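Long-range contacts in MerB2 (Bacillus megaterium, PDB 5C17), which probably cleaves carbon-mercury bonds as an organomercurial lyase and is seen here with a mercury(II) ion bound: residues S146-V152 with Q167-S173; R122-T126 with K179-E183. One frame throughout, in Å; residues are numbered along the deposited sequence.

Contact 1: S146-V152 with Q167-S173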
ATOM      1  N   SER A 146       3.778  21.269   5.263  1.00 11.69           N
ATOM      2  CA  SER A 146       4.339  21.182   3.916  1.00 11.31           C
ATOM      3  C   SER A 146       4.620  19.752   3.419  1.00  9.45           C
ATOM      4  O   SER A 146       5.237  19.554   2.365  1.00 10.59           O
ATOM      5  CB  SER A 146       5.640  21.989   3.875  1.00 11.46           C
ATOM      6  OG  SER A 146       6.462  21.654   4.979  1.00 12.58           O
ATOM      7  N   THR A 147       4.135  18.752   4.147  1.00  9.16           N
ATOM      8  CA  THR A 147       4.376  17.356   3.808  1.00 10.09           C
ATOM      9  C   THR A 147       3.877  17.026   2.405  1.00  9.28           C
ATOM     10  O   THR A 147       2.774  17.412   2.009  1.00 10.17           O
ATOM     11  CB  THR A 147       3.705  16.448   4.845  1.00  9.94           C
ATOM     12  OG1 THR A 147       4.348  16.613   6.109  1.00 10.50           O
ATOM     13  CG2 THR A 147       3.814  14.972   4.474  1.00 10.24           C
ATOM     14  N   VAL A 148       4.702  16.293   1.672  1.00  9.46           N
ATOM     15  CA  VAL A 148       4.407  15.853   0.318  1.00  8.87           C
ATOM     16  C   VAL A 148       4.898  14.416   0.152  1.00  8.77           C
ATOM     17  O   VAL A 148       5.562  13.870   1.039  1.00  9.27           O
ATOM     18  CB  VAL A 148       5.062  16.760  -0.743  1.00  9.91           C
ATOM     19  CG1 VAL A 148       4.400  18.146  -0.759  1.00 10.89           C
ATOM     20  CG2 VAL A 148       6.565  16.857  -0.495  1.00 11.06           C
ATOM     21  N   ILE A 149       4.559  13.809  -0.979  1.00  8.78           N
ATOM     22  CA  ILE A 149       4.977  12.454  -1.300  1.00  9.09           C
ATOM     23  C   ILE A 149       5.815  12.446  -2.576  1.00  9.92           C
ATOM     24  O   ILE A 149       5.532  13.195  -3.514  1.00 11.52           O
ATOM     25  CB  ILE A 149       3.743  11.556  -1.475  1.00  9.62           C
ATOM     26  CG1 ILE A 149       3.106  11.322  -0.104  1.00 10.33           C
ATOM     27  CG2 ILE A 149       4.094  10.218  -2.154  1.00 11.46           C
ATOM     28  CD1 ILE A 149       1.743  10.628  -0.142  1.00 12.06           C
ATOM     29  N   TRP A 150       6.855  11.619  -2.575  1.00 10.40           N
ATOM     30  CA  TRP A 150       7.657  11.347  -3.749  1.00 10.53           C
ATOM     31  C   TRP A 150       7.233   9.999  -4.292  1.00 10.53           C
ATOM     32  O   TRP A 150       7.253   9.005  -3.568  1.00 10.56           O
ATOM     33  CB  TRP A 150       9.124  11.316  -3.362  1.00 12.13           C
ATOM     34  CG  TRP A 150      10.051  10.848  -4.425  1.00 12.90           C
ATOM     35  CD1 TRP A 150      10.551   9.593  -4.583  1.00 14.42           C
ATOM     36  CD2 TRP A 150      10.611  11.634  -5.471  1.00 13.49           C
ATOM     37  NE1 TRP A 150      11.375   9.540  -5.663  1.00 15.13           N
ATOM     38  CE2 TRP A 150      11.443  10.786  -6.226  1.00 14.64           C
ATOM     39  CE3 TRP A 150      10.492  12.971  -5.845  1.00 15.74           C
ATOM     40  CZ2 TRP A 150      12.150  11.232  -7.340  1.00 17.73           C
ATOM     41  CZ3 TRP A 150      11.198  13.412  -6.944  1.00 17.79           C
ATOM     42  CH2 TRP A 150      12.017  12.543  -7.680  1.00 18.22           C
ATOM     43  N   THR A 151       6.857   9.966  -5.564  1.00 12.00           N
ATOM     44  CA  THR A 151       6.407   8.756  -6.224  1.00 13.36           C
ATOM     45  C   THR A 151       7.244   8.492  -7.471  1.00 13.43           C
ATOM     46  O   THR A 151       7.940   9.380  -7.970  1.00 14.16           O
ATOM     47  CB  THR A 151       4.913   8.836  -6.575  1.00 15.21           C
ATOM     48  OG1 THR A 151       4.466   7.550  -7.005  1.00 17.42           O
ATOM     49  CG2 THR A 151       4.648   9.854  -7.650  1.00 17.71           C
ATOM     50  N   VAL A 152       7.190   7.253  -7.944  1.00 13.60           N
ATOM     51  CA  VAL A 152       7.907   6.841  -9.137  1.00 14.28           C
ATOM     52  C   VAL A 152       6.919   6.247 -10.124  1.00 13.55           C
ATOM     53  O   VAL A 152       5.804   5.883  -9.752  1.00 13.66           O
ATOM     54  CB  VAL A 152       9.025   5.815  -8.819  1.00 15.44           C
ATOM     55  CG1 VAL A 152      10.065   6.442  -7.915  1.00 17.55           C
ATOM     56  CG2 VAL A 152       8.470   4.529  -8.196  1.00 15.66           C
ATOM     57  N   GLN A 167      10.663   2.743  -3.031  1.00 12.36           N
ATOM     58  CA  GLN A 167      11.074   3.929  -3.791  1.00 12.50           C
ATOM     59  C   GLN A 167      10.159   5.138  -3.584  1.00 12.15           C
ATOM     60  O   GLN A 167      10.435   6.213  -4.106  1.00 12.99           O
ATOM     61  CB  GLN A 167      11.123   3.586  -5.279  1.00 14.64           C
ATOM     62  CG  GLN A 167      12.112   2.481  -5.650  1.00 18.07           C
ATOM     63  CD  GLN A 167      11.968   2.069  -7.099  1.00 23.62           C
ATOM     64  OE1 GLN A 167      11.598   0.934  -7.398  1.00 27.63           O
ATOM     65  NE2 GLN A 167      12.234   2.997  -8.010  1.00 26.12           N
ATOM     66  N   ILE A 168       9.085   4.951  -2.818  1.00 10.96           N
ATOM     67  CA  ILE A 168       8.107   5.978  -2.535  1.00 10.29           C
ATOM     68  C   ILE A 168       8.378   6.470  -1.112  1.00  9.64           C
ATOM     69  O   ILE A 168       8.643   5.700  -0.268  1.00 11.88           O
ATOM     70  CB  ILE A 168       6.694   5.398  -2.661  1.00 11.45           C
ATOM     71  CG1 ILE A 168       6.395   5.027  -4.125  1.00 12.89           C
ATOM     72  CG2 ILE A 168       5.642   6.303  -2.012  1.00 11.63           C
ATOM     73  CD1 ILE A 168       5.211   4.115  -4.306  1.00 14.09           C
ATOM     74  N   HIS A 169       8.293   7.779  -0.932  1.00  9.42           N
ATOM     75  CA  HIS A 169       8.610   8.400   0.335  1.00  9.57           C
ATOM     76  C   HIS A 169       7.721   9.585   0.684  1.00  8.96           C
ATOM     77  O   HIS A 169       7.139  10.235  -0.138  1.00  9.97           O
ATOM     78  CB  HIS A 169      10.049   8.960   0.262  1.00 11.44           C
ATOM     79  CG  HIS A 169      11.069   7.981  -0.203  1.00 12.32           C
ATOM     80  ND1 HIS A 169      11.395   6.850   0.504  1.00 14.05           N
ATOM     81  CD2 HIS A 169      11.841   7.983  -1.301  1.00 14.33           C
ATOM     82  CE1 HIS A 169      12.318   6.191  -0.158  1.00 15.05           C
ATOM     83  NE2 HIS A 169      12.591   6.850  -1.258  1.00 15.81           N
ATOM     84  N   TYR A 170       7.646   9.820   1.984  1.00  8.76           N
ATOM     85  CA  TYR A 170       7.131  11.058   2.554  1.00  9.00           C
ATOM     86  C   TYR A 170       8.350  11.979   2.683  1.00  8.51           C
ATOM     87  O   TYR A 170       9.406  11.572   3.045  1.00  8.80           O
ATOM     88  CB  TYR A 170       6.538  10.900   3.961  1.00  9.69           C
ATOM     89  CG  TYR A 170       5.024  10.660   4.058  1.00  8.54           C
ATOM     90  CD1 TYR A 170       4.104  11.556   3.563  1.00  8.94           C
ATOM     91  CD2 TYR A 170       4.537   9.550   4.702  1.00  8.58           C
ATOM     92  CE1 TYR A 170       2.772  11.346   3.698  1.00  9.10           C
ATOM     93  CE2 TYR A 170       3.190   9.326   4.819  1.00  9.66           C
ATOM     94  CZ  TYR A 170       2.303  10.231   4.306  1.00  8.87           C
ATOM     95  OH  TYR A 170       0.964  10.087   4.402  1.00  9.92           O
ATOM     96  N   PHE A 171       8.129  13.243   2.383  1.00  8.52           N
ATOM     97  CA  PHE A 171       9.086  14.310   2.623  1.00  8.87           C
ATOM     98  C   PHE A 171       8.385  15.420   3.424  1.00  8.73           C
ATOM     99  O   PHE A 171       7.241  15.767   3.189  1.00  9.53           O
ATOM    100  CB  PHE A 171       9.765  14.871   1.361  1.00  8.97           C
ATOM    101  CG  PHE A 171      10.761  13.925   0.764  1.00  9.23           C
ATOM    102  CD1 PHE A 171      11.952  13.667   1.406  1.00  9.73           C
ATOM    103  CD2 PHE A 171      10.489  13.233  -0.408  1.00 10.53           C
ATOM    104  CE1 PHE A 171      12.840  12.765   0.899  1.00 10.60           C
ATOM    105  CE2 PHE A 171      11.403  12.331  -0.938  1.00 10.54           C
ATOM    106  CZ  PHE A 171      12.578  12.108  -0.270  1.00 10.23           C
ATOM    107  N   SER A 172       9.120  16.013   4.349  1.00  9.07           N
ATOM    108  CA  SER A 172       8.591  17.081   5.183  1.00 10.41           C
ATOM    109  C   SER A 172       8.267  18.354   4.408  1.00 10.18           C
ATOM    110  O   SER A 172       7.500  19.169   4.884  1.00 11.30           O
ATOM    111  CB  SER A 172       9.611  17.404   6.272  1.00 11.57           C
ATOM    112  OG  SER A 172      10.911  17.556   5.736  1.00 12.69           O
ATOM    113  N   SER A 173       8.880  18.518   3.236  1.00  9.80           N
ATOM    114  CA  SER A 173       8.649  19.659   2.360  1.00  9.25           C
ATOM    115  C   SER A 173       9.214  19.344   0.993  1.00  9.79           C
ATOM    116  O   SER A 173      10.045  18.446   0.848  1.00 10.64           O
ATOM    117  CB  SER A 173       9.336  20.922   2.886  1.00 10.01           C
ATOM    118  OG  SER A 173      10.744  20.780   2.800  1.00 12.10           O
TER
HETATM  119  O   HOH W   1      12.689   6.850  -5.452  1.00 15.53           O
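W150 swings its indole anti to its own backbone N (chi1 171°), which lays CB and the five-membered ring alongside F171 and H169 of the partner strand. F171 carries its ring anti to its carbonyl carbon, and the ring meets W150 with an edge: CE2 of F171 lies 3.5 Å from CB of W150, which sits near the phenyl plane. Further along the indole, the H169 imidazole runs nearly parallel to the five-membered ring of W150 but is slid so far along that the two barely overlap. The carbonyl of Q167 approaches the edge of the indole near its plane, its O 3.4 Å from CD1 of W150, and a water ties the two together, accepting from NE1 of W150 and donating to O of Q167, which gives the indole N-H a partner.

Beneath this row, strands 148-151 and 169-171 pair antiparallel. V148 with F171 and W150 with H169 are hydrogen-bonded pairs, the shortest backbone bond running from N of W150 to O of H169 at 2.8 Å; I149 with Y170 is the non-hydrogen-bonded pair between them. On the opposite face of the sheet, CG1 of I149 packs 3.8 Å from CD1 of Y170, and CG2 of T147 reaches the same ring atom at 3.5 Å. Y170 fixes its hydroxyl on T106. At the far end, OG of S146 donates to O of S172 (2.7 Å), and S173 is the N-cap of helix 174-183, its OG accepting from N of H176.

The ladder is one half of a three-stranded antiparallel sheet, completed by strand 190-192. The side chain of I168, just before strand 169-171, touches C102 and comes near the bound dithiol, so this end of the ladder borders the mercury site.

Contact 2: R122-T126 with K179-E183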
ATOM      1  N   ARG A 122       7.736   9.205   8.772  1.00  8.50           N
ATOM      2  CA  ARG A 122       9.013   9.912   8.885  1.00  8.54           C
ATOM      3  C   ARG A 122       9.361  10.569   7.570  1.00  8.77           C
ATOM      4  O   ARG A 122       9.110  10.011   6.517  1.00  9.70           O
ATOM      5  CB  ARG A 122      10.148   8.943   9.236  1.00  9.44           C
ATOM      6  CG  ARG A 122      10.039   8.300  10.608  1.00  9.54           C
ATOM      7  CD  ARG A 122      10.474   9.241  11.684  1.00 10.22           C
ATOM      8  NE  ARG A 122      10.181   8.720  13.010  1.00 10.52           N
ATOM      9  CZ  ARG A 122      10.474   9.355  14.137  1.00 11.21           C
ATOM     10  NH1 ARG A 122      11.121  10.519  14.093  1.00 11.32           N
ATOM     11  NH2 ARG A 122      10.140   8.842  15.307  1.00 13.30           N
ATOM     12  N   CYS A 123       9.986  11.742   7.636  1.00  8.58           N
ATOM     13  CA  CYS A 123      10.569  12.347   6.448  1.00  8.81           C
ATOM     14  C   CYS A 123      11.766  11.514   6.025  1.00  7.94           C
ATOM     15  O   CYS A 123      12.668  11.272   6.820  1.00  9.55           O
ATOM     16  CB  CYS A 123      11.032  13.777   6.725  1.00  8.85           C
ATOM     17  SG  CYS A 123      11.852  14.577   5.323  1.00  9.61           S
ATOM     18  N   ALA A 124      11.779  11.080   4.769  1.00  8.59           N
ATOM     19  CA  ALA A 124      12.868  10.257   4.260  1.00 10.48           C
ATOM     20  C   ALA A 124      14.188  11.016   4.203  1.00 11.36           C
ATOM     21  O   ALA A 124      15.247  10.396   4.088  1.00 13.62           O
ATOM     22  CB  ALA A 124      12.528   9.696   2.898  1.00 12.03           C
ATOM     23  N   TYR A 125      14.145  12.339   4.266  1.00 10.42           N
ATOM     24  CA  TYR A 125      15.372  13.121   4.311  1.00 10.11           C
ATOM     25  C   TYR A 125      15.790  13.439   5.742  1.00 10.36           C
ATOM     26  O   TYR A 125      16.854  13.017   6.183  1.00 11.68           O
ATOM     27  CB  TYR A 125      15.278  14.391   3.476  1.00 11.36           C
ATOM     28  CG  TYR A 125      16.630  15.043   3.305  1.00 13.26           C
ATOM     29  CD1 TYR A 125      17.662  14.382   2.637  1.00 14.05           C
ATOM     30  CD2 TYR A 125      16.891  16.300   3.813  1.00 14.01           C
ATOM     31  CE1 TYR A 125      18.901  14.952   2.484  1.00 16.21           C
ATOM     32  CE2 TYR A 125      18.153  16.892   3.656  1.00 15.85           C
ATOM     33  CZ  TYR A 125      19.140  16.217   2.980  1.00 16.11           C
ATOM     34  OH  TYR A 125      20.395  16.779   2.826  1.00 19.62           O
ATOM     35  N   THR A 126      14.966  14.166   6.485  1.00  9.45           N
ATOM     36  CA  THR A 126      15.403  14.669   7.777  1.00  9.69           C
ATOM     37  C   THR A 126      15.238  13.705   8.931  1.00  8.96           C
ATOM     38  O   THR A 126      15.829  13.908   9.981  1.00  9.94           O
ATOM     39  CB  THR A 126      14.648  15.925   8.189  1.00  9.86           C
ATOM     40  OG1 THR A 126      13.318  15.562   8.544  1.00 10.20           O
ATOM     41  CG2 THR A 126      14.660  16.982   7.088  1.00 11.11           C
ATOM     42  N   LYS A 179      16.599  18.466  -1.586  1.00 13.55           N
ATOM     43  CA  LYS A 179      17.898  18.136  -0.995  1.00 14.00           C
ATOM     44  C   LYS A 179      18.192  16.652  -1.168  1.00 13.31           C
ATOM     45  O   LYS A 179      19.299  16.266  -1.537  1.00 15.87           O
ATOM     46  CB  LYS A 179      17.954  18.518   0.485  1.00 15.73           C
ATOM     47  CG  LYS A 179      17.947  20.010   0.728  1.00 15.81           C
ATOM     48  CD  LYS A 179      18.096  20.366   2.206  1.00 16.76           C
ATOM     49  CE  LYS A 179      19.507  20.145   2.746  1.00 18.24           C
ATOM     50  NZ  LYS A 179      19.579  20.555   4.180  1.00 19.06           N
ATOM     51  N   TRP A 180      17.185  15.823  -0.929  1.00 13.01           N
ATOM     52  CA  TRP A 180      17.335  14.386  -1.093  1.00 13.41           C
ATOM     53  C   TRP A 180      17.633  14.054  -2.548  1.00 14.61           C
ATOM     54  O   TRP A 180      18.530  13.262  -2.843  1.00 16.44           O
ATOM     55  CB  TRP A 180      16.071  13.679  -0.597  1.00 12.42           C
ATOM     56  CG  TRP A 180      16.022  12.207  -0.837  1.00 13.28           C
ATOM     57  CD1 TRP A 180      16.476  11.222  -0.004  1.00 15.63           C
ATOM     58  CD2 TRP A 180      15.473  11.546  -1.976  1.00 14.58           C
ATOM     59  NE1 TRP A 180      16.240   9.990  -0.558  1.00 15.98           N
ATOM     60  CE2 TRP A 180      15.628  10.160  -1.774  1.00 15.86           C
ATOM     61  CE3 TRP A 180      14.854  11.993  -3.149  1.00 15.28           C
ATOM     62  CZ2 TRP A 180      15.184   9.215  -2.706  1.00 16.66           C
ATOM     63  CZ3 TRP A 180      14.424  11.061  -4.069  1.00 17.72           C
ATOM     64  CH2 TRP A 180      14.590   9.687  -3.844  1.00 17.75           C
ATOM     65  N   LYS A 181      16.912  14.699  -3.458  1.00 15.74           N
ATOM     66  CA  LYS A 181      17.110  14.456  -4.878  1.00 17.03           C
ATOM     67  C   LYS A 181      18.534  14.766  -5.324  1.00 19.06           C
ATOM     68  O   LYS A 181      19.085  14.060  -6.164  1.00 20.94           O
ATOM     69  CB  LYS A 181      16.158  15.297  -5.701  1.00 20.00           C
ATOM     70  CG  LYS A 181      14.790  14.708  -5.888  1.00 24.64           C
ATOM     71  CD  LYS A 181      13.956  15.584  -6.817  1.00 29.64           C
ATOM     72  CE  LYS A 181      14.686  15.846  -8.131  1.00 32.83           C
ATOM     73  NZ  LYS A 181      13.773  16.060  -9.291  1.00 34.72           N
ATOM     74  N   GLU A 182      19.112  15.840  -4.788  1.00 20.95           N
ATOM     75  CA  GLU A 182      20.477  16.233  -5.128  1.00 24.58           C
ATOM     76  C   GLU A 182      21.463  15.136  -4.768  1.00 25.71           C
ATOM     77  O   GLU A 182      22.475  14.948  -5.446  1.00 26.96           O
ATOM     78  CB  GLU A 182      20.833  17.545  -4.423  1.00 28.36           C
ATOM     79  CG  GLU A 182      20.456  18.766  -5.257  1.00 33.46           C
ATOM     80  CD  GLU A 182      20.419  20.062  -4.465  1.00 37.95           C
ATOM     81  OE1 GLU A 182      19.365  20.378  -3.873  1.00 40.02           O
ATOM     82  OE2 GLU A 182      21.444  20.777  -4.456  1.00 39.60           O
ATOM     83  N   GLU A 183      21.149  14.393  -3.713  1.00 26.19           N
ATOM     84  CA  GLU A 183      22.007  13.316  -3.234  1.00 27.58           C
ATOM     85  C   GLU A 183      21.708  11.984  -3.917  1.00 28.02           C
ATOM     86  O   GLU A 183      22.466  11.026  -3.768  1.00 29.27           O
ATOM     87  CB  GLU A 183      21.845  13.169  -1.721  1.00 29.18           C
ATOM     88  CG  GLU A 183      22.353  14.364  -0.949  1.00 31.63           C
ATOM     89  CD  GLU A 183      22.096  14.245   0.533  1.00 33.94           C
ATOM     90  OE1 GLU A 183      22.108  15.287   1.227  1.00 34.62           O
ATOM     91  OE2 GLU A 183      21.876  13.106   1.005  1.00 35.74           O
TER
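Y125 and W180 bring the backbones of a turn and a helix to a closest CA-CA separation of 5.9 Å. Segment 122-126 links strands 117-122 and 129-135, and residues 124-126 have helical backbone angles without the regular helical bonds. The turn folds around the sulfur of C123, which accepts a nearly straight bond from N of T126 (3.3 Å) and a weak one from N of Y125. Segment 179-183, by contrast, lies on helix 174-183, which begins earlier in the chain.

The tyrosine carries the contact. With CG anti to the backbone N (chi1 -169°), its ring extends from the turn to the helix and presents one face to the start of the segment. CB of K179 stands over that face, 3.9 Å from the ring centroid in a CH-pi contact, while the backbone N of W180 lies above the same ring nearer its rim. The lysine chain then bends at chi3 (73°), carrying CE to 3.5 Å from OH of Y125. Nearer the root of the ring, CD1 of Y125 touches CB of W180 at 3.7 Å; the indole itself turns inward to H169, F171 and W150.

E183, one helical turn beyond K179, meets the tyrosine from its edge. OH of Y125 donates to OE1 of E183 at 2.8 Å, reaching that oxygen from above the carboxylate plane, and the ring and carboxylate planes stand 61° apart.

The chemistry is thus that of a surface contact in which an aliphatic stem and a carboxylate divide the tyrosine between them: CB of K179 lies over one face of the ring, and a single hydrogen bond fixes the phenol's outer end. A carboxylate acceptor would be expected to strengthen the phenol's donation.

Overall arrangement
The centres of contacts 1 and 2 lie only 9 Å apart, on the same side of the chain's centre. Along the chain contact 1 is nested inside contact 2: 122-126 comes first, then 146-152, 167-173 and 179-183. Strand 169-171 leads directly into helix 174-183, so one short run of chain serves both. The turn also binds the strand directly, since N of A124 probably donates to O of Y170, while W180 packs against F171. Together they join the three-stranded sheet, the helix and a connection of the eight-stranded sheet into one packed unit, whose inner part approaches the mercury-bound site while contact 2 stays at the surface.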